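Local coordinates for protein peroxiredoxin (Mycobacterium tuberculosis, PDB 5EPF) that reduces hydrogen peroxide and organic hydroperoxides to water and alcohols as a thiol-specific peroxidase, protecting the cell against oxidative stress, at residues F42-A47 against S77-R82. Numbering follows the deposited sequence.
With EDO (1,2-ethanediol), chain D.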
loop_
_atom_site.group_PDB
_atom_site.type_symbol
_atom_site.label_atom_id
_atom_site.label_comp_id
_atom_site.label_asym_id
_atom_site.label_seq_id
_atom_site.Cartn_x
_atom_site.Cartn_y
_atom_site.Cartn_z
ATOM N N PHE A 42 -1.077 -0.490 -0.428
ATOM C CA PHE A 42 -1.246 -1.926 -0.260
ATOM C C PHE A 42 -0.420 -2.411 0.924
ATOM O O PHE A 42 0.817 -2.386 0.882
ATOM C CB PHE A 42 -1.044 -2.726 -1.558
ATOM C CG PHE A 42 0.377 -2.785 -2.124
ATOM C CD1 PHE A 42 1.197 -3.885 -1.869
ATOM C CD2 PHE A 42 0.843 -1.812 -3.002
ATOM C CE1 PHE A 42 2.467 -3.979 -2.427
ATOM C CE2 PHE A 42 2.128 -1.903 -3.565
ATOM C CZ PHE A 42 2.917 -2.995 -3.284
ATOM N N PHE A 43 -1.116 -2.835 1.985
ATOM C CA PHE A 43 -0.481 -3.409 3.168
ATOM C C PHE A 43 -0.203 -4.882 2.891
ATOM O O PHE A 43 -1.108 -5.642 2.516
ATOM C CB PHE A 43 -1.432 -3.337 4.362
ATOM C CG PHE A 43 -1.550 -1.984 4.998
ATOM C CD1 PHE A 43 -0.776 -1.634 6.096
ATOM C CD2 PHE A 43 -2.488 -1.075 4.526
ATOM C CE1 PHE A 43 -0.915 -0.372 6.692
ATOM C CE2 PHE A 43 -2.656 0.164 5.116
ATOM C CZ PHE A 43 -1.863 0.519 6.203
ATOM N N TYR A 44 1.033 -5.299 3.130
ATOM C CA TYR A 44 1.384 -6.704 2.975
ATOM C C TYR A 44 2.058 -7.216 4.240
ATOM O O TYR A 44 2.752 -6.459 4.928
ATOM C CB TYR A 44 2.282 -6.956 1.749
ATOM C CG TYR A 44 3.545 -6.110 1.682
ATOM C CD1 TYR A 44 4.714 -6.501 2.337
ATOM C CD2 TYR A 44 3.574 -4.932 0.929
ATOM C CE1 TYR A 44 5.879 -5.727 2.249
ATOM C CE2 TYR A 44 4.715 -4.165 0.850
ATOM C CZ TYR A 44 5.861 -4.569 1.499
ATOM O OH TYR A 44 6.982 -3.795 1.390
ATOM N N PRO A 45 1.862 -8.496 4.579
ATOM C CA PRO A 45 2.390 -8.977 5.876
ATOM C C PRO A 45 3.904 -8.927 5.995
ATOM O O PRO A 45 4.428 -8.521 7.039
ATOM C CB PRO A 45 1.830 -10.410 5.998
ATOM C CG PRO A 45 0.723 -10.510 5.015
ATOM C CD PRO A 45 0.887 -9.433 3.983
ATOM N N ALA A 46 4.624 -9.355 4.964
ATOM C CA ALA A 46 6.051 -9.602 5.124
ATOM C C ALA A 46 6.739 -9.484 3.774
ATOM O O ALA A 46 6.513 -10.303 2.876
ATOM C CB ALA A 46 6.304 -10.981 5.737
ATOM N N ALA A 47 7.613 -8.490 3.661
ATOM C CA ALA A 47 8.452 -8.340 2.488
ATOM C C ALA A 47 9.191 -9.634 2.183
ATOM O O ALA A 47 9.613 -10.358 3.089
ATOM C CB ALA A 47 9.464 -7.230 2.763
ATOM N N SER A 77 4.342 -2.040 5.054
ATOM C CA SER A 77 4.312 -3.149 6.003
ATOM C C SER A 77 5.049 -2.705 7.263
ATOM O O SER A 77 5.608 -1.607 7.317
ATOM C CB SER A 77 4.973 -4.409 5.427
ATOM O OG SER A 77 6.382 -4.206 5.399
ATOM N N THR A 78 5.093 -3.589 8.262
ATOM C CA THR A 78 5.881 -3.310 9.456
ATOM C C THR A 78 7.355 -3.663 9.296
ATOM O O THR A 78 8.104 -3.533 10.265
ATOM C CB THR A 78 5.306 -4.045 10.670
ATOM O OG1 THR A 78 5.301 -5.456 10.413
ATOM C CG2 THR A 78 3.901 -3.551 10.990
ATOM N N ASP A 79 7.790 -4.114 8.123
ATOM C CA ASP A 79 9.195 -4.465 7.952
ATOM C C ASP A 79 10.087 -3.225 8.081
ATOM O O ASP A 79 9.686 -2.122 7.703
ATOM C CB ASP A 79 9.399 -5.082 6.577
ATOM C CG ASP A 79 8.687 -6.405 6.437
ATOM O OD1 ASP A 79 9.049 -7.343 7.172
ATOM O OD2 ASP A 79 7.761 -6.521 5.612
ATOM N N PRO A 80 11.312 -3.392 8.592
ATOM C CA PRO A 80 12.241 -2.259 8.709
ATOM C C PRO A 80 12.643 -1.724 7.341
ATOM O O PRO A 80 12.599 -2.424 6.323
ATOM C CB PRO A 80 13.457 -2.870 9.424
ATOM C CG PRO A 80 12.919 -4.030 10.160
ATOM C CD PRO A 80 11.820 -4.589 9.283
ATOM N N VAL A 81 13.067 -0.455 7.333
ATOM C CA VAL A 81 13.534 0.198 6.109
ATOM C C VAL A 81 14.563 -0.661 5.385
ATOM O O VAL A 81 14.508 -0.818 4.163
ATOM C CB VAL A 81 14.088 1.600 6.446
ATOM C CG1 VAL A 81 14.841 2.223 5.274
ATOM C CG2 VAL A 81 12.945 2.529 6.877
ATOM N N ARG A 82 15.521 -1.237 6.120
ATOM C CA ARG A 82 16.582 -1.981 5.446
ATOM C C ARG A 82 16.046 -3.203 4.707
ATOM O O ARG A 82 16.595 -3.581 3.664
ATOM C CB ARG A 82 17.701 -2.356 6.424
ATOM C CG ARG A 82 17.356 -3.443 7.434
ATOM C CD ARG A 82 18.468 -3.581 8.487
ATOM N NE ARG A 82 18.552 -2.372 9.299
ATOM C CZ ARG A 82 19.312 -2.227 10.378
ATOM N NH1 ARG A 82 20.082 -3.226 10.798
ATOM N NH2 ARG A 82 19.298 -1.069 11.033
HETATM C C1 EDO D . 16.328 0.803 9.530
HETATM O O1 EDO D . 16.150 -0.463 8.892
HETATM C C2 EDO D . 17.639 1.428 9.079
HETATM O O2 EDO D . 17.630 1.557 7.659
HETATM O O HOH W 1 3.611 -6.215 8.459
HETATM O O HOH W 2 6.776 -8.595 8.521
HETATM O O HOH W 3 9.500 -9.910 6.180
#
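Tyr44 and Ser77 face each other with CA atoms 5.5 Å apart where the parallel neighbours 39-43 and 72-77 of the thioredoxin-fold sheet run out into loops, and the backbones spread to 6.7 Å between the CA atoms of Ala46 and Asp79. Ser77 CB sits over one face of the Tyr44 ring, 4.0 Å from its centroid, a CH-pi contact. With chi1 at 54°, the ring of Tyr44 is flanked by both its backbone N and C, and this torsion turns that face to the serine; Tyr44 OH is hydrogen-bonded to Gln84 OE1 of helix 81-91. Ser77 OG accepts from Asp79 N in an ST turn and donates to Asp79 OD2. Asp79 OD2 also accepts a nearly straight hydrogen bond from Ala47 N (2.8 Å, 174°). The amide comes in 41° out of the carboxylate plane and Ser77 OG from the opposite face, so the carboxylate is held between its own turn and the loop that leads to helix 50-61. On this loop the side chain of Pro45 packs against Cys52, the probable peroxidatic cysteine. Water extends the link at the other carboxylate oxygen: one molecule bridges Asp79 OD1 to Pro45 O, and another donates to Asp79 OD1 at 2.8 Å and to Ala47 O.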